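Local coordinates for ChrR-like cupin domain-containing protein (Ralstonia eutropha JMP134, PDB 3EBR) that is of unknown function but adopts an RmlC-like cupin fold of the ChrR-like family and assembles as a tetramer in the crystal, at residues A[56-67]-A[110-121]; A[67-75]-A[82-90]. All blocks are in the same frame, centred on the assembly; numbering follows the deposited sequence. Where two conformers were deposited one is given.

Interaction 1: residues A[56-67]-A[110-121]; sequences PRHHHTGTVIVY and TFNIVAGELLYL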
loop_
_atom_site.group_PDB
_atom_site.type_symbol
_atom_site.label_atom_id
_atom_site.label_comp_id
_atom_site.label_asym_id
_atom_site.label_seq_id
_atom_site.Cartn_x
_atom_site.Cartn_y
_atom_site.Cartn_z
ATOM N N PRO A 56 -2.878 -23.661 12.951
ATOM C CA PRO A 56 -3.932 -23.889 11.952
ATOM C C PRO A 56 -3.651 -23.315 10.579
ATOM O O PRO A 56 -2.922 -22.331 10.466
ATOM C CB PRO A 56 -5.149 -23.178 12.561
ATOM C CG PRO A 56 -4.572 -22.132 13.383
ATOM C CD PRO A 56 -3.373 -22.753 14.009
ATOM N N ARG A 57 -4.199 -23.979 9.559
ATOM C CA ARG A 57 -4.042 -23.537 8.194
ATOM C C ARG A 57 -4.899 -22.286 8.063
ATOM O O ARG A 57 -6.011 -22.232 8.605
ATOM C CB ARG A 57 -4.459 -24.605 7.183
ATOM C CG ARG A 57 -4.162 -24.213 5.720
ATOM C CD ARG A 57 -4.238 -25.417 4.793
ATOM N NE ARG A 57 -5.549 -26.070 4.858
ATOM C CZ ARG A 57 -6.587 -25.905 4.026
ATOM N NH1 ARG A 57 -6.537 -25.120 2.944
ATOM N NH2 ARG A 57 -7.705 -26.587 4.270
ATOM N N HIS A 58 -4.352 -21.271 7.411
ATOM C CA HIS A 58 -5.062 -20.025 7.205
ATOM C C HIS A 58 -4.930 -19.583 5.767
ATOM O O HIS A 58 -3.929 -19.879 5.122
ATOM C CB HIS A 58 -4.546 -18.908 8.136
ATOM C CG HIS A 58 -3.114 -18.507 7.909
ATOM N ND1 HIS A 58 -2.078 -18.973 8.688
ATOM C CD2 HIS A 58 -2.552 -17.663 7.006
ATOM C CE1 HIS A 58 -0.942 -18.439 8.272
ATOM N NE2 HIS A 58 -1.202 -17.647 7.246
ATOM N N HIS A 59 -5.969 -18.907 5.288
ATOM C CA HIS A 59 -6.027 -18.295 3.979
ATOM C C HIS A 59 -5.870 -16.855 4.370
ATOM O O HIS A 59 -6.564 -16.425 5.301
ATOM C CB HIS A 59 -7.375 -18.494 3.313
ATOM C CG HIS A 59 -7.530 -17.772 2.009
ATOM N ND1 HIS A 59 -7.390 -18.396 0.788
ATOM C CD2 HIS A 59 -7.826 -16.480 1.737
ATOM C CE1 HIS A 59 -7.595 -17.521 -0.178
ATOM N NE2 HIS A 59 -7.858 -16.351 0.371
ATOM N N HIS A 60 -4.979 -16.130 3.687
ATOM C CA HIS A 60 -4.742 -14.712 3.958
ATOM C C HIS A 60 -5.129 -13.863 2.738
ATOM O O HIS A 60 -4.717 -14.169 1.617
ATOM C CB HIS A 60 -3.298 -14.465 4.388
ATOM C CG HIS A 60 -3.049 -13.047 4.768
ATOM N ND1 HIS A 60 -3.786 -12.407 5.738
ATOM C CD2 HIS A 60 -2.137 -12.153 4.339
ATOM C CE1 HIS A 60 -3.363 -11.166 5.862
ATOM N NE2 HIS A 60 -2.351 -10.989 5.034
ATOM N N THR A 61 -5.902 -12.796 2.977
ATOM C CA THR A 61 -6.396 -11.905 1.920
ATOM C C THR A 61 -5.421 -10.881 1.312
ATOM O O THR A 61 -5.611 -10.499 0.154
ATOM C CB THR A 61 -7.655 -11.154 2.443
ATOM O OG1 THR A 61 -7.322 -10.397 3.611
ATOM C CG2 THR A 61 -8.774 -12.149 2.786
ATOM N N GLY A 62 -4.422 -10.434 2.075
ATOM C CA GLY A 62 -3.422 -9.461 1.593
ATOM C C GLY A 62 -2.029 -10.045 1.685
ATOM O O GLY A 62 -1.842 -11.226 1.435
ATOM N N THR A 63 -1.046 -9.228 2.024
ATOM C CA THR A 63 0.335 -9.686 2.122
ATOM C C THR A 63 0.759 -9.836 3.568
ATOM O O THR A 63 0.062 -9.380 4.481
ATOM C CB THR A 63 1.276 -8.696 1.437
ATOM O OG1 THR A 63 1.109 -7.414 2.038
ATOM C CG2 THR A 63 0.959 -8.592 -0.044
ATOM N N VAL A 64 1.886 -10.518 3.761
ATOM C CA VAL A 64 2.499 -10.719 5.062
ATOM C C VAL A 64 4.017 -10.683 4.875
ATOM O O VAL A 64 4.531 -11.426 4.046
ATOM C CB VAL A 64 2.148 -12.064 5.733
ATOM C CG1 VAL A 64 2.803 -12.148 7.116
ATOM C CG2 VAL A 64 0.670 -12.238 5.887
ATOM N N ILE A 65 4.706 -9.790 5.582
ATOM C CA ILE A 65 6.157 -9.703 5.570
ATOM C C ILE A 65 6.554 -10.296 6.923
ATOM O O ILE A 65 6.080 -9.804 7.947
ATOM C CB ILE A 65 6.666 -8.277 5.475
ATOM C CG1 ILE A 65 6.257 -7.643 4.136
ATOM C CG2 ILE A 65 8.198 -8.247 5.641
ATOM C CD1 ILE A 65 6.609 -6.181 4.017
ATOM N N VAL A 66 7.372 -11.349 6.937
ATOM C CA VAL A 66 7.810 -11.979 8.173
ATOM C C VAL A 66 9.333 -11.970 8.292
ATOM O O VAL A 66 10.003 -12.512 7.419
ATOM C CB VAL A 66 7.356 -13.457 8.291
ATOM C CG1 VAL A 66 7.796 -14.012 9.629
ATOM C CG2 VAL A 66 5.854 -13.606 8.143
ATOM N N TYR A 67 9.853 -11.317 9.340
ATOM C CA TYR A 67 11.269 -11.294 9.673
ATOM C C TYR A 67 11.406 -12.185 10.921
ATOM O O TYR A 67 10.814 -11.889 11.962
ATOM C CB TYR A 67 11.801 -9.897 9.951
ATOM C CG TYR A 67 13.220 -9.936 10.472
ATOM C CD1 TYR A 67 14.279 -10.225 9.622
ATOM C CD2 TYR A 67 13.499 -9.718 11.821
ATOM C CE1 TYR A 67 15.597 -10.287 10.099
ATOM C CE2 TYR A 67 14.812 -9.784 12.309
ATOM C CZ TYR A 67 15.852 -10.058 11.439
ATOM O OH TYR A 67 17.132 -10.110 11.912
ATOM N N THR A 110 8.870 -13.989 15.779
ATOM C CA THR A 110 8.803 -13.411 14.426
ATOM C C THR A 110 8.201 -12.019 14.428
ATOM O O THR A 110 7.244 -11.781 15.152
ATOM C CB THR A 110 7.949 -14.277 13.464
ATOM O OG1 THR A 110 6.593 -14.341 13.932
ATOM C CG2 THR A 110 8.523 -15.688 13.340
ATOM N N PHE A 111 8.766 -11.121 13.614
ATOM C CA PHE A 111 8.293 -9.749 13.442
ATOM C C PHE A 111 7.465 -9.823 12.178
ATOM O O PHE A 111 8.008 -10.098 11.120
ATOM C CB PHE A 111 9.431 -8.750 13.316
ATOM C CG PHE A 111 8.965 -7.356 13.030
ATOM C CD1 PHE A 111 8.334 -6.615 14.019
ATOM C CD2 PHE A 111 9.177 -6.767 11.784
ATOM C CE1 PHE A 111 7.898 -5.325 13.772
ATOM C CE2 PHE A 111 8.750 -5.458 11.534
ATOM C CZ PHE A 111 8.099 -4.745 12.528
ATOM N N ASN A 112 6.168 -9.549 12.302
ATOM C CA ASN A 112 5.202 -9.663 11.226
ATOM C C ASN A 112 4.513 -8.362 10.877
ATOM O O ASN A 112 4.202 -7.595 11.777
ATOM C CB ASN A 112 4.113 -10.619 11.689
ATOM C CG ASN A 112 4.673 -11.842 12.356
ATOM O OD1 ASN A 112 5.424 -12.608 11.760
ATOM N ND2 ASN A 112 4.315 -12.024 13.616
ATOM N N ILE A 113 4.289 -8.127 9.580
ATOM C CA ILE A 113 3.571 -6.968 9.062
ATOM C C ILE A 113 2.521 -7.635 8.193
ATOM O O ILE A 113 2.840 -8.086 7.100
ATOM C CB ILE A 113 4.436 -5.997 8.281
ATOM C CG1 ILE A 113 5.559 -5.491 9.181
ATOM C CG2 ILE A 113 3.578 -4.842 7.749
ATOM C CD1 ILE A 113 6.308 -4.371 8.603
ATOM N N VAL A 114 1.296 -7.719 8.708
ATOM C CA VAL A 114 0.186 -8.377 8.056
ATOM C C VAL A 114 -0.845 -7.379 7.543
ATOM O O VAL A 114 -1.399 -6.642 8.339
ATOM C CB VAL A 114 -0.488 -9.355 9.060
ATOM C CG1 VAL A 114 -1.676 -10.050 8.447
ATOM C CG2 VAL A 114 0.520 -10.389 9.547
ATOM N N ALA A 115 -1.096 -7.385 6.230
ATOM C CA ALA A 115 -2.068 -6.523 5.578
ATOM C C ALA A 115 -3.260 -7.405 5.245
ATOM O O ALA A 115 -3.081 -8.398 4.575
ATOM C CB ALA A 115 -1.493 -5.929 4.323
ATOM N N GLY A 116 -4.455 -7.064 5.722
ATOM C CA GLY A 116 -5.673 -7.838 5.454
ATOM C C GLY A 116 -6.016 -8.807 6.570
ATOM O O GLY A 116 -5.373 -8.805 7.633
ATOM N N GLU A 117 -7.001 -9.665 6.301
ATOM C CA GLU A 117 -7.496 -10.631 7.275
ATOM C C GLU A 117 -6.907 -12.016 7.097
ATOM O O GLU A 117 -6.505 -12.370 5.997
ATOM C CB GLU A 117 -9.013 -10.745 7.168
ATOM C CG GLU A 117 -9.731 -9.415 7.222
ATOM C CD GLU A 117 -11.226 -9.540 7.387
ATOM O OE1 GLU A 117 -11.809 -10.614 7.109
ATOM O OE2 GLU A 117 -11.829 -8.535 7.782
ATOM N N LEU A 118 -6.877 -12.773 8.199
ATOM C CA LEU A 118 -6.404 -14.160 8.270
ATOM C C LEU A 118 -7.647 -15.026 8.482
ATOM O O LEU A 118 -8.214 -15.004 9.570
ATOM C CB LEU A 118 -5.404 -14.365 9.413
ATOM C CG LEU A 118 -4.021 -13.717 9.335
ATOM C CD1 LEU A 118 -3.295 -13.849 10.665
ATOM C CD2 LEU A 118 -3.206 -14.343 8.235
ATOM N N LEU A 119 -8.069 -15.756 7.451
ATOM C CA LEU A 119 -9.240 -16.643 7.497
ATOM C C LEU A 119 -8.760 -18.059 7.826
ATOM O O LEU A 119 -8.183 -18.718 6.970
ATOM C CB LEU A 119 -9.986 -16.604 6.159
ATOM C CG LEU A 119 -10.449 -15.226 5.657
ATOM C CD1 LEU A 119 -11.014 -15.338 4.242
ATOM C CD2 LEU A 119 -11.464 -14.599 6.600
ATOM N N TYR A 120 -8.986 -18.516 9.059
ATOM C CA TYR A 120 -8.555 -19.861 9.503
ATOM C C TYR A 120 -9.503 -20.908 8.941
ATOM O O TYR A 120 -10.712 -20.677 8.929
ATOM C CB TYR A 120 -8.433 -19.924 11.030
ATOM C CG TYR A 120 -7.348 -18.983 11.509
ATOM C CD1 TYR A 120 -6.015 -19.399 11.574
ATOM C CD2 TYR A 120 -7.636 -17.658 11.836
ATOM C CE1 TYR A 120 -4.999 -18.526 11.985
ATOM C CE2 TYR A 120 -6.639 -16.791 12.243
ATOM C CZ TYR A 120 -5.319 -17.217 12.322
ATOM O OH TYR A 120 -4.330 -16.340 12.733
ATOM N N LEU A 121 -8.943 -22.044 8.502
ATOM C CA LEU A 121 -9.693 -23.129 7.856
ATOM C C LEU A 121 -9.675 -24.507 8.523
ATOM O O LEU A 121 -8.769 -24.797 9.299
ATOM C CB LEU A 121 -9.136 -23.317 6.438
ATOM C CG LEU A 121 -9.087 -22.104 5.501
ATOM C CD1 LEU A 121 -8.442 -22.518 4.191
ATOM C CD2 LEU A 121 -10.457 -21.509 5.246
#
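His58 and Tyr120 meet where residues 58-60 pair antiparallel with 118-121, the first of two such pairings; the second joins 64-67 to 110-115. His58 turns an edge toward the face of Tyr120 in an offset edge-to-face pair, centroids 6.0 Å apart and planes at 66°. Its CG stands between the backbone N and the carbonyl carbon (chi1 64°), which sends the imidazole to the face of the sheet that Tyr120 and Leu118 also occupy, and there CD2 of His58 packs on CD2 of Leu118 at 3.6 Å. Pro56 CG packs on CD1 of the same tyrosine, also at 3.6 Å, and Leu121 CD1 lies over one face of the Arg57 guanidinium.

Between the two pairings, Thr61 ties the loop to Glu117 twice: its OG1 accepts from Glu117 N at 2.8 Å, and its own N donates to Glu117 O at 3.1 Å. Thr63 O then accepts from Ala115 N at 2.9 Å. Along strands 64-67 and 110-115, Val64 and Val114 lie side by side, pointing the same way, and Val66 CG1 rests 3.5 Å from Asn112 OD1, which Thr110 OG1 holds by a hydrogen bond.

The two pairings thus link both sheets of the cupin fold. His59 bonds to Glu117 of a second subunit, and Glu117 to His59 and Ser93 of that subunit. Strand 64-70 lies between strands 108-115 and 87-90 in one sheet, strand 58-60 between 118-121 and 94-100 in the other.

Interaction 2: residues A[67-75]-A[82-90]; sequences YTVQGSWRY and AHAGSVVYE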
loop_
_atom_site.group_PDB
_atom_site.type_symbol
_atom_site.label_atom_id
_atom_site.label_comp_id
_atom_site.label_asym_id
_atom_site.label_seq_id
_atom_site.Cartn_x
_atom_site.Cartn_y
_atom_site.Cartn_z
ATOM N N TYR A 67 9.853 -11.317 9.340
ATOM C CA TYR A 67 11.269 -11.294 9.673
ATOM C C TYR A 67 11.406 -12.185 10.921
ATOM O O TYR A 67 10.814 -11.889 11.962
ATOM C CB TYR A 67 11.801 -9.897 9.951
ATOM C CG TYR A 67 13.220 -9.936 10.472
ATOM C CD1 TYR A 67 14.279 -10.225 9.622
ATOM C CD2 TYR A 67 13.499 -9.718 11.821
ATOM C CE1 TYR A 67 15.597 -10.287 10.099
ATOM C CE2 TYR A 67 14.812 -9.784 12.309
ATOM C CZ TYR A 67 15.852 -10.058 11.439
ATOM O OH TYR A 67 17.132 -10.110 11.912
ATOM N N THR A 68 12.207 -13.241 10.821
ATOM C CA THR A 68 12.406 -14.187 11.918
ATOM C C THR A 68 13.486 -13.666 12.862
ATOM O O THR A 68 14.664 -13.590 12.490
ATOM C CB THR A 68 12.785 -15.560 11.361
ATOM O OG1 THR A 68 11.788 -15.949 10.408
ATOM C CG2 THR A 68 12.899 -16.605 12.475
ATOM N N VAL A 69 13.073 -13.308 14.077
ATOM C CA VAL A 69 13.986 -12.762 15.092
ATOM C C VAL A 69 14.807 -13.928 15.643
ATOM O O VAL A 69 16.028 -13.809 15.769
ATOM C CB VAL A 69 13.231 -11.966 16.165
ATOM C CG1 VAL A 69 14.191 -11.397 17.178
ATOM C CG2 VAL A 69 12.458 -10.831 15.509
ATOM N N GLN A 70 14.138 -15.031 15.985
ATOM C CA GLN A 70 14.833 -16.247 16.428
ATOM C C GLN A 70 13.990 -17.480 16.165
ATOM O O GLN A 70 12.773 -17.383 15.986
ATOM C CB GLN A 70 15.247 -16.225 17.902
ATOM C CG GLN A 70 14.136 -16.226 18.939
ATOM C CD GLN A 70 14.649 -16.684 20.295
ATOM O OE1 GLN A 70 15.717 -16.267 20.743
ATOM N NE2 GLN A 70 13.884 -17.545 20.955
ATOM N N GLY A 71 14.662 -18.628 16.197
ATOM C CA GLY A 71 14.053 -19.917 15.958
ATOM C C GLY A 71 13.942 -20.194 14.476
ATOM O O GLY A 71 14.393 -19.388 13.649
ATOM N N SER A 72 13.379 -21.357 14.145
ATOM C CA SER A 72 13.177 -21.767 12.752
ATOM C C SER A 72 11.771 -22.309 12.574
ATOM O O SER A 72 11.239 -22.961 13.470
ATOM C CB SER A 72 14.195 -22.813 12.309
ATOM O OG SER A 72 15.513 -22.375 12.560
ATOM N N TRP A 73 11.182 -22.036 11.417
ATOM C CA TRP A 73 9.833 -22.486 11.100
ATOM C C TRP A 73 9.700 -22.637 9.596
ATOM O O TRP A 73 10.622 -22.309 8.845
ATOM C CB TRP A 73 8.803 -21.509 11.673
ATOM C CG TRP A 73 8.929 -20.136 11.126
ATOM C CD1 TRP A 73 9.713 -19.140 11.604
ATOM C CD2 TRP A 73 8.248 -19.603 9.986
ATOM N NE1 TRP A 73 9.574 -18.026 10.832
ATOM C CE2 TRP A 73 8.681 -18.277 9.828
ATOM C CE3 TRP A 73 7.320 -20.126 9.081
ATOM C CZ2 TRP A 73 8.212 -17.453 8.802
ATOM C CZ3 TRP A 73 6.862 -19.324 8.064
ATOM C CH2 TRP A 73 7.303 -17.996 7.927
ATOM N N ARG A 74 8.549 -23.146 9.178
ATOM C CA ARG A 74 8.239 -23.374 7.774
ATOM C C ARG A 74 6.757 -23.562 7.558
ATOM O O ARG A 74 5.997 -23.660 8.522
ATOM C CB ARG A 74 8.973 -24.631 7.297
ATOM C CG ARG A 74 8.756 -25.879 8.192
ATOM C CD ARG A 74 9.544 -27.063 7.689
ATOM N NE ARG A 74 8.868 -27.762 6.599
ATOM C CZ ARG A 74 8.092 -28.848 6.715
ATOM N NH1 ARG A 74 7.856 -29.459 7.893
ATOM N NH2 ARG A 74 7.546 -29.360 5.608
ATOM N N TYR A 75 6.366 -23.588 6.287
ATOM C CA TYR A 75 5.000 -23.846 5.876
ATOM C C TYR A 75 5.000 -25.261 5.349
ATOM O O TYR A 75 5.942 -25.639 4.642
ATOM C CB TYR A 75 4.511 -22.893 4.784
ATOM C CG TYR A 75 4.434 -21.450 5.204
ATOM C CD1 TYR A 75 3.618 -21.070 6.270
ATOM C CD2 TYR A 75 5.106 -20.446 4.502
ATOM C CE1 TYR A 75 3.494 -19.745 6.658
ATOM C CE2 TYR A 75 4.990 -19.092 4.890
ATOM C CZ TYR A 75 4.171 -18.761 5.962
ATOM O OH TYR A 75 4.071 -17.468 6.388
ATOM N N ALA A 82 12.505 -21.135 7.130
ATOM C CA ALA A 82 12.865 -19.770 7.474
ATOM C C ALA A 82 13.642 -19.819 8.773
ATOM O O ALA A 82 13.094 -20.277 9.772
ATOM C CB ALA A 82 11.625 -18.896 7.637
ATOM N N HIS A 83 14.907 -19.388 8.749
ATOM C CA HIS A 83 15.776 -19.342 9.938
ATOM C C HIS A 83 15.840 -17.919 10.459
ATOM O O HIS A 83 15.318 -17.014 9.815
ATOM C CB HIS A 83 17.187 -19.796 9.595
ATOM C CG HIS A 83 17.244 -21.163 9.004
ATOM N ND1 HIS A 83 17.246 -21.381 7.643
ATOM C CD2 HIS A 83 17.263 -22.386 9.585
ATOM C CE1 HIS A 83 17.285 -22.681 7.409
ATOM N NE2 HIS A 83 17.304 -23.312 8.571
ATOM N N ALA A 84 16.475 -17.730 11.619
ATOM C CA ALA A 84 16.661 -16.406 12.219
ATOM C C ALA A 84 17.483 -15.570 11.239
ATOM O O ALA A 84 18.456 -16.072 10.674
ATOM C CB ALA A 84 17.358 -16.500 13.549
ATOM N N GLY A 85 17.054 -14.331 11.001
ATOM C CA GLY A 85 17.707 -13.431 10.044
ATOM C C GLY A 85 17.140 -13.493 8.626
ATOM O O GLY A 85 17.598 -12.747 7.755
ATOM N N SER A 86 16.150 -14.364 8.385
ATOM C CA SER A 86 15.524 -14.504 7.076
ATOM C C SER A 86 14.310 -13.602 6.984
ATOM O O SER A 86 13.844 -13.074 7.996
ATOM C CB SER A 86 15.080 -15.943 6.835
ATOM O OG SER A 86 14.065 -16.323 7.738
ATOM N N VAL A 87 13.833 -13.435 5.749
ATOM C CA VAL A 87 12.651 -12.652 5.418
ATOM C C VAL A 87 11.753 -13.500 4.523
ATOM O O VAL A 87 12.227 -14.009 3.508
ATOM C CB VAL A 87 12.968 -11.324 4.689
ATOM C CG1 VAL A 87 11.671 -10.628 4.230
ATOM C CG2 VAL A 87 13.749 -10.413 5.578
ATOM N N VAL A 88 10.499 -13.689 4.935
ATOM C CA VAL A 88 9.486 -14.415 4.165
ATOM C C VAL A 88 8.444 -13.379 3.720
ATOM O O VAL A 88 8.038 -12.555 4.528
ATOM C CB VAL A 88 8.810 -15.553 4.963
ATOM C CG1 VAL A 88 7.643 -16.158 4.165
ATOM C CG2 VAL A 88 9.813 -16.624 5.335
ATOM N N TYR A 89 8.041 -13.420 2.449
ATOM C CA TYR A 89 7.049 -12.506 1.889
ATOM C C TYR A 89 5.884 -13.333 1.334
ATOM O O TYR A 89 6.008 -13.901 0.250
ATOM C CB TYR A 89 7.677 -11.624 0.794
ATOM C CG TYR A 89 6.877 -10.355 0.449
ATOM C CD1 TYR A 89 5.674 -10.404 -0.293
ATOM C CD2 TYR A 89 7.356 -9.088 0.834
ATOM C CE1 TYR A 89 4.961 -9.230 -0.602
ATOM C CE2 TYR A 89 6.653 -7.918 0.526
ATOM C CZ TYR A 89 5.454 -7.998 -0.181
ATOM O OH TYR A 89 4.792 -6.833 -0.482
ATOM N N GLU A 90 4.788 -13.437 2.101
ATOM C CA GLU A 90 3.590 -14.152 1.663
ATOM C C GLU A 90 2.773 -13.204 0.747
ATOM O O GLU A 90 2.603 -12.030 1.086
ATOM C CB GLU A 90 2.667 -14.616 2.807
ATOM C CG GLU A 90 3.223 -15.357 4.046
ATOM C CD GLU A 90 2.083 -15.928 4.966
ATOM O OE1 GLU A 90 1.186 -16.641 4.481
ATOM O OE2 GLU A 90 2.139 -15.768 6.208
#
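Strands 64-70 and 87-90 are antiparallel neighbours at the edge, within this chain, of a cupin beta sheet, and a type II turn from His83 to Ser86 shapes the chain that leads into the second. Residues 67-75 and 82-90 meet in two separate antiparallel pairings, the second a single bridge, out of step by one residue. Gly85 N donates to Thr68 O at 2.9 Å, and Thr68 N donates to Ser86 O. Within the turn, His83 O takes both N and OG of Ser86, which ties the serine hydroxyl back to the backbone. Tyr67 CE1 meets Gly85 CA at 3.8 Å, and Val87 CG2 sits at the ring's edge. Val69 and Gln70, both facing Ile109, form a classic beta bulge.

At the bridge, Trp73 and Ala82 exchange backbone hydrogen bonds in both directions. The indole departs between the backbone N and the carbonyl carbon (chi1 61°), a placement that lets Ala82 CB cover one face in a CH-pi contact, 4.0 Å from the five-membered-ring centroid. NE1 donates to Thr68 OG1 at 3.1 Å, tilted 24° from the indole plane, so a bond at one edge joins the methyl over the face in fixing the ring.

His83 ND1 bonds to Asp13 of the third subunit. Val88 bridges two aromatic residues: CG2 meets Trp73 CH2 at 3.9 Å, and CG1 approaches the edge of the Tyr75 ring at CE2, 4.0 Å away.

Overall arrangement
Interactions 1 and 2 illustrate how a cupin fold can use one strand, 64-70, in two neighbouring contacts. Their centres lie about 14 Å apart, and they share Tyr67 on that strand, which has strand 108-115 on one flank and strand 87-90 on the other. In chain order, residues 56-67 lead directly into 67-75, then 82-90, and finally 110-121, so both halves of interaction 2 fall between those of interaction 1. Probable backbone hydrogen bonds from Val66 N to Val88 O and from Glu90 N to Val64 O join the two, while Trp73 packs against Val66 and Thr110. Both reach the third subunit, where Val87-Tyr89 pair antiparallel with a strand of that chain and the sheet runs on across the interface.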